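Local coordinates for polyhedrin (Simulium ubiquitum cypovirus, PDB 5A9A), which forms the crystalline lattice of the viral occlusion bodies, microcrystals that probably embed and protect cypovirus particles outside the insect host, and binds UTP, at residues 77-82 with 99-104. Sequence-based numbering, arbitrary orientation.
Sequences NRHKEF and LFEYPV. With UTP (uridine 5'-triphosphate), chain B.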
ATOM      1  N   ASN A  77      -6.506  23.961   4.376  1.00 31.95           N
ATOM      2  CA  ASN A  77      -6.970  24.806   3.282  1.00 31.33           C
ATOM      3  C   ASN A  77      -5.789  25.438   2.554  1.00 31.31           C
ATOM      4  O   ASN A  77      -5.727  25.437   1.324  1.00 22.37           O
ATOM      5  CB  ASN A  77      -7.905  25.895   3.808  1.00 36.41           C
ATOM      6  CG  ASN A  77      -8.985  26.267   2.809  1.00 45.23           C
ATOM      7  OD1 ASN A  77     -10.035  25.624   2.750  1.00 36.98           O
ATOM      8  ND2 ASN A  77      -8.734  27.306   2.019  1.00 46.40           N
ATOM      9  N   ARG A  78      -4.853  25.977   3.328  1.00 24.38           N
ATOM     10  CA  ARG A  78      -3.636  26.548   2.772  1.00 24.70           C
ATOM     11  C   ARG A  78      -2.894  25.519   1.926  1.00 22.37           C
ATOM     12  O   ARG A  78      -2.418  25.823   0.833  1.00 20.31           O
ATOM     13  CB  ARG A  78      -2.720  27.040   3.894  1.00 28.51           C
ATOM     14  CG  ARG A  78      -1.367  27.535   3.408  1.00 29.54           C
ATOM     15  CD  ARG A  78      -0.509  28.030   4.560  1.00 33.18           C
ATOM     16  NE  ARG A  78      -1.223  28.996   5.392  1.00 38.41           N
ATOM     17  CZ  ARG A  78      -1.409  30.271   5.069  1.00 39.51           C
ATOM     18  NH1 ARG A  78      -0.943  30.749   3.921  1.00 36.52           N
ATOM     19  NH2 ARG A  78      -2.071  31.072   5.893  1.00 45.48           N
ATOM     20  N   HIS A  79      -2.799  24.297   2.439  1.00 21.32           N
ATOM     21  CA  HIS A  79      -2.049  23.246   1.763  1.00 22.40           C
ATOM     22  C   HIS A  79      -2.788  22.735   0.527  1.00 21.07           C
ATOM     23  O   HIS A  79      -2.167  22.410  -0.485  1.00 19.40           O
ATOM     24  CB  HIS A  79      -1.741  22.106   2.735  1.00 24.38           C
ATOM     25  CG  HIS A  79      -0.765  22.481   3.807  1.00 27.80           C
ATOM     26  ND1 HIS A  79      -0.586  21.735   4.952  1.00 31.13           N
ATOM     27  CD2 HIS A  79       0.089  23.528   3.903  1.00 29.13           C
ATOM     28  CE1 HIS A  79       0.334  22.307   5.708  1.00 31.99           C
ATOM     29  NE2 HIS A  79       0.758  23.397   5.094  1.00 26.75           N
ATOM     30  N   LYS A  80      -4.113  22.675   0.608  1.00 21.58           N
ATOM     31  CA  LYS A  80      -4.922  22.302  -0.547  1.00 20.30           C
ATOM     32  C   LYS A  80      -4.726  23.291  -1.692  1.00 20.49           C
ATOM     33  O   LYS A  80      -4.520  22.892  -2.840  1.00 18.74           O
ATOM     34  CB  LYS A  80      -6.406  22.242  -0.182  1.00 21.21           C
ATOM     35  CG  LYS A  80      -7.305  21.939  -1.375  1.00 24.93           C
ATOM     36  CD  LYS A  80      -8.766  21.844  -0.975  1.00 29.19           C
ATOM     37  CE  LYS A  80      -9.383  23.215  -0.765  1.00 36.16           C
ATOM     38  NZ  LYS A  80     -10.785  23.112  -0.278  1.00 45.74           N
ATOM     39  N   GLU A  81      -4.798  24.581  -1.380  1.00 18.72           N
ATOM     40  CA  GLU A  81      -4.705  25.614  -2.404  1.00 18.90           C
ATOM     41  C   GLU A  81      -3.309  25.659  -3.011  1.00 17.77           C
ATOM     42  O   GLU A  81      -3.152  25.848  -4.218  1.00 16.53           O
ATOM     43  CB  GLU A  81      -5.066  26.983  -1.827  1.00 19.81           C
ATOM     44  CG  GLU A  81      -6.495  27.083  -1.332  1.00 20.65           C
ATOM     45  CD  GLU A  81      -7.508  26.734  -2.405  1.00 23.65           C
ATOM     46  OE1 GLU A  81      -7.145  26.738  -3.603  1.00 19.08           O
ATOM     47  OE2 GLU A  81      -8.671  26.457  -2.050  1.00 27.55           O
ATOM     48  N   PHE A  82      -2.290  25.490  -2.176  1.00 16.24           N
ATOM     49  CA  PHE A  82      -0.926  25.464  -2.682  1.00 16.94           C
ATOM     50  C   PHE A  82      -0.763  24.263  -3.612  1.00 16.79           C
ATOM     51  O   PHE A  82      -0.155  24.367  -4.676  1.00 14.35           O
ATOM     52  CB  PHE A  82       0.092  25.401  -1.544  1.00 17.14           C
ATOM     53  CG  PHE A  82       1.477  25.816  -1.957  1.00 18.83           C
ATOM     54  CD1 PHE A  82       2.347  24.905  -2.542  1.00 16.88           C
ATOM     55  CD2 PHE A  82       1.904  27.123  -1.774  1.00 18.19           C
ATOM     56  CE1 PHE A  82       3.621  25.289  -2.926  1.00 18.16           C
ATOM     57  CE2 PHE A  82       3.178  27.512  -2.156  1.00 20.26           C
ATOM     58  CZ  PHE A  82       4.036  26.593  -2.732  1.00 19.35           C
ATOM     59  N   LEU A  99       5.754  27.424   0.659  1.00 17.05           N
ATOM     60  CA  LEU A  99       5.161  27.008   1.920  1.00 19.34           C
ATOM     61  C   LEU A  99       6.243  26.894   2.986  1.00 22.19           C
ATOM     62  O   LEU A  99       7.339  26.401   2.718  1.00 19.05           O
ATOM     63  CB  LEU A  99       4.477  25.646   1.778  1.00 19.02           C
ATOM     64  CG  LEU A  99       3.154  25.543   1.017  1.00 20.44           C
ATOM     65  CD1 LEU A  99       2.668  24.101   1.058  1.00 19.38           C
ATOM     66  CD2 LEU A  99       2.101  26.473   1.595  1.00 21.65           C
ATOM     67  N   PHE A 100       5.934  27.357   4.191  1.00 21.95           N
ATOM     68  CA  PHE A 100       6.795  27.121   5.341  1.00 22.80           C
ATOM     69  C   PHE A 100       7.067  25.626   5.520  1.00 20.50           C
ATOM     70  O   PHE A 100       8.153  25.238   5.948  1.00 18.35           O
ATOM     71  CB  PHE A 100       6.143  27.672   6.615  1.00 24.80           C
ATOM     72  CG  PHE A 100       6.177  29.173   6.725  1.00 25.03           C
ATOM     73  CD1 PHE A 100       7.147  29.920   6.075  1.00 21.98           C
ATOM     74  CD2 PHE A 100       5.235  29.837   7.493  1.00 29.15           C
ATOM     75  CE1 PHE A 100       7.171  31.301   6.187  1.00 19.84           C
ATOM     76  CE2 PHE A 100       5.256  31.218   7.609  1.00 26.74           C
ATOM     77  CZ  PHE A 100       6.224  31.949   6.955  1.00 21.61           C
ATOM     78  N   GLU A 101       6.087  24.790   5.183  1.00 18.55           N
ATOM     79  CA  GLU A 101       6.148  23.368   5.524  1.00 20.30           C
ATOM     80  C   GLU A 101       6.655  22.437   4.422  1.00 18.36           C
ATOM     81  O   GLU A 101       6.614  21.214   4.581  1.00 16.43           O
ATOM     82  CB  GLU A 101       4.778  22.868   5.982  1.00 22.35           C
ATOM     83  CG  GLU A 101       4.369  23.355   7.359  1.00 29.69           C
ATOM     84  CD  GLU A 101       3.324  22.462   8.000  1.00 34.79           C
ATOM     85  OE1 GLU A 101       3.078  21.356   7.471  1.00 35.65           O
ATOM     86  OE2 GLU A 101       2.751  22.863   9.034  1.00 35.46           O
ATOM     87  N   TYR A 102       7.118  22.986   3.307  1.00 16.96           N
ATOM     88  CA  TYR A 102       7.721  22.140   2.286  1.00 17.28           C
ATOM     89  C   TYR A 102       9.221  22.043   2.554  1.00 16.92           C
ATOM     90  O   TYR A 102       9.871  23.052   2.813  1.00 17.48           O
ATOM     91  CB  TYR A 102       7.451  22.673   0.878  1.00 18.83           C
ATOM     92  CG  TYR A 102       7.935  21.735  -0.204  1.00 20.84           C
ATOM     93  CD1 TYR A 102       9.267  21.714  -0.584  1.00 20.21           C
ATOM     94  CD2 TYR A 102       7.060  20.860  -0.834  1.00 19.06           C
ATOM     95  CE1 TYR A 102       9.718  20.855  -1.557  1.00 21.48           C
ATOM     96  CE2 TYR A 102       7.502  19.997  -1.817  1.00 18.16           C
ATOM     97  CZ  TYR A 102       8.835  20.000  -2.172  1.00 18.44           C
ATOM     98  OH  TYR A 102       9.293  19.149  -3.147  1.00 19.29           O
ATOM     99  N   PRO A 103       9.773  20.822   2.504  1.00 17.49           N
ATOM    100  CA  PRO A 103      11.162  20.606   2.930  1.00 17.79           C
ATOM    101  C   PRO A 103      12.192  21.278   2.025  1.00 17.13           C
ATOM    102  O   PRO A 103      11.888  21.628   0.887  1.00 17.15           O
ATOM    103  CB  PRO A 103      11.310  19.082   2.872  1.00 17.44           C
ATOM    104  CG  PRO A 103      10.327  18.652   1.848  1.00 18.72           C
ATOM    105  CD  PRO A 103       9.156  19.585   1.995  1.00 18.10           C
ATOM    106  N   VAL A 104      13.403  21.449   2.545  1.00 17.36           N
ATOM    107  CA  VAL A 104      14.486  22.077   1.793  1.00 17.67           C
ATOM    108  C   VAL A 104      15.511  21.052   1.318  1.00 18.81           C
ATOM    109  O   VAL A 104      16.378  21.365   0.501  1.00 18.90           O
ATOM    110  CB  VAL A 104      15.220  23.146   2.636  1.00 20.80           C
ATOM    111  CG1 VAL A 104      14.336  24.366   2.838  1.00 21.14           C
ATOM    112  CG2 VAL A 104      15.668  22.568   3.976  1.00 23.64           C
TER
HETATM  113  PA  UTP B1245      -1.088  34.443   8.332  1.00 69.07           P
HETATM  114  O1A UTP B1245      -0.421  35.309   7.293  1.00 50.82           O
HETATM  115  O2A UTP B1245      -0.549  34.395   9.741  1.00 52.36           O
HETATM  116  O3A UTP B1245      -2.651  34.826   8.397  1.00 54.39           O
HETATM  117  O5' UTP B1245      -1.118  32.934   7.782  1.00 55.90           O
HETATM  118  PB  UTP B1245      -3.468  35.300   7.092  1.00 64.62           P
HETATM  119  O1B UTP B1245      -4.928  35.030   7.352  1.00 55.51           O
HETATM  120  O2B UTP B1245      -3.008  36.688   6.726  1.00 56.76           O
HETATM  121  O3B UTP B1245      -2.992  34.286   5.934  1.00 56.20           O
HETATM  122  PG  UTP B1245      -2.821  34.775   4.408  1.00 59.07           P
HETATM  123  O1G UTP B1245      -3.429  36.155   4.405  1.00 52.01           O
HETATM  124  O2G UTP B1245      -3.579  33.757   3.600  1.00 45.17           O
HETATM  125  O3G UTP B1245      -1.326  34.735   4.211  1.00 50.30           O
HETATM  126  C5' UTP B1245      -0.334  31.913   8.395  1.00 46.42           C
HETATM  127  C4' UTP B1245       1.016  31.818   7.697  1.00 47.62           C
HETATM  128  O4' UTP B1245       1.543  30.490   7.744  1.00 46.30           O
HETATM  129  C1' UTP B1245       2.401  30.317   6.617  1.00 39.32           C
HETATM  130  C2' UTP B1245       1.807  31.167   5.504  1.00 40.95           C
HETATM  131  O2' UTP B1245       2.818  31.836   4.745  1.00 35.01           O
HETATM  132  C3' UTP B1245       0.931  32.181   6.223  1.00 44.40           C
HETATM  133  O3' UTP B1245       1.419  33.505   6.012  1.00 41.97           O
HETATM  134  N1  UTP B1245       2.530  28.901   6.264  1.00 41.29           N
HETATM  135  C6  UTP B1245       2.202  27.961   7.153  1.00 41.92           C
HETATM  136  C2  UTP B1245       3.029  28.523   5.001  1.00 31.84           C
HETATM  137  O2  UTP B1245       3.343  29.397   4.172  1.00 35.66           O
HETATM  138  N3  UTP B1245       3.161  27.232   4.684  1.00 40.45           N
HETATM  139  C4  UTP B1245       2.833  26.275   5.561  1.00 38.49           C
HETATM  140  O4  UTP B1245       2.963  25.072   5.252  1.00 28.38           O
HETATM  141  C5  UTP B1245       2.346  26.622   6.816  1.00 43.61           C
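The uracil carbonyl oxygen O4 of UTP is gripped from both segments: His79 NE2 on helix 76-87 donates to it at 2.8 Å with an N-H...O angle of 153°, and Glu101 N, in the Leu99-Tyr102 type I turn, adds a weak, more bent bond of 3.1 Å. O4 lies at the edge of the imidazole, near its plane. At the other ring nitrogen, ND1, Asp71 OD1 is the partner; with NE2 donating to O4, a proton on ND1 as well would make the ring an imidazolium, which the Asp71 carboxylate would favour. The Glu101 carboxylate, turned 62° from the imidazole, brings OE1 within 3.4 Å of His79 CE1, while the same oxygen accepts from Met70 N and Asp71 N.

At the N3 edge of the uracil, Leu99 joins loop to helix. Its CG sits over the centre of the Phe82 ring, 3.5 Å from the centroid and 14° off the normal, a CH-pi contact, and its CD2 comes within 3.4 Å of UTP N3. Arg78, its chain bent at chi3, lays CD over one face of the uracil and one guanidinium face along the ribose; NH2 makes a weak bond to the phosphate oxygen O3B. Phe100 covers the opposite face of the base with CB and CG. His96 also hydrogen-bonds the nucleotide. The two N-H groups directed at O4 would suit a carbonyl here better than cytosine's amino group.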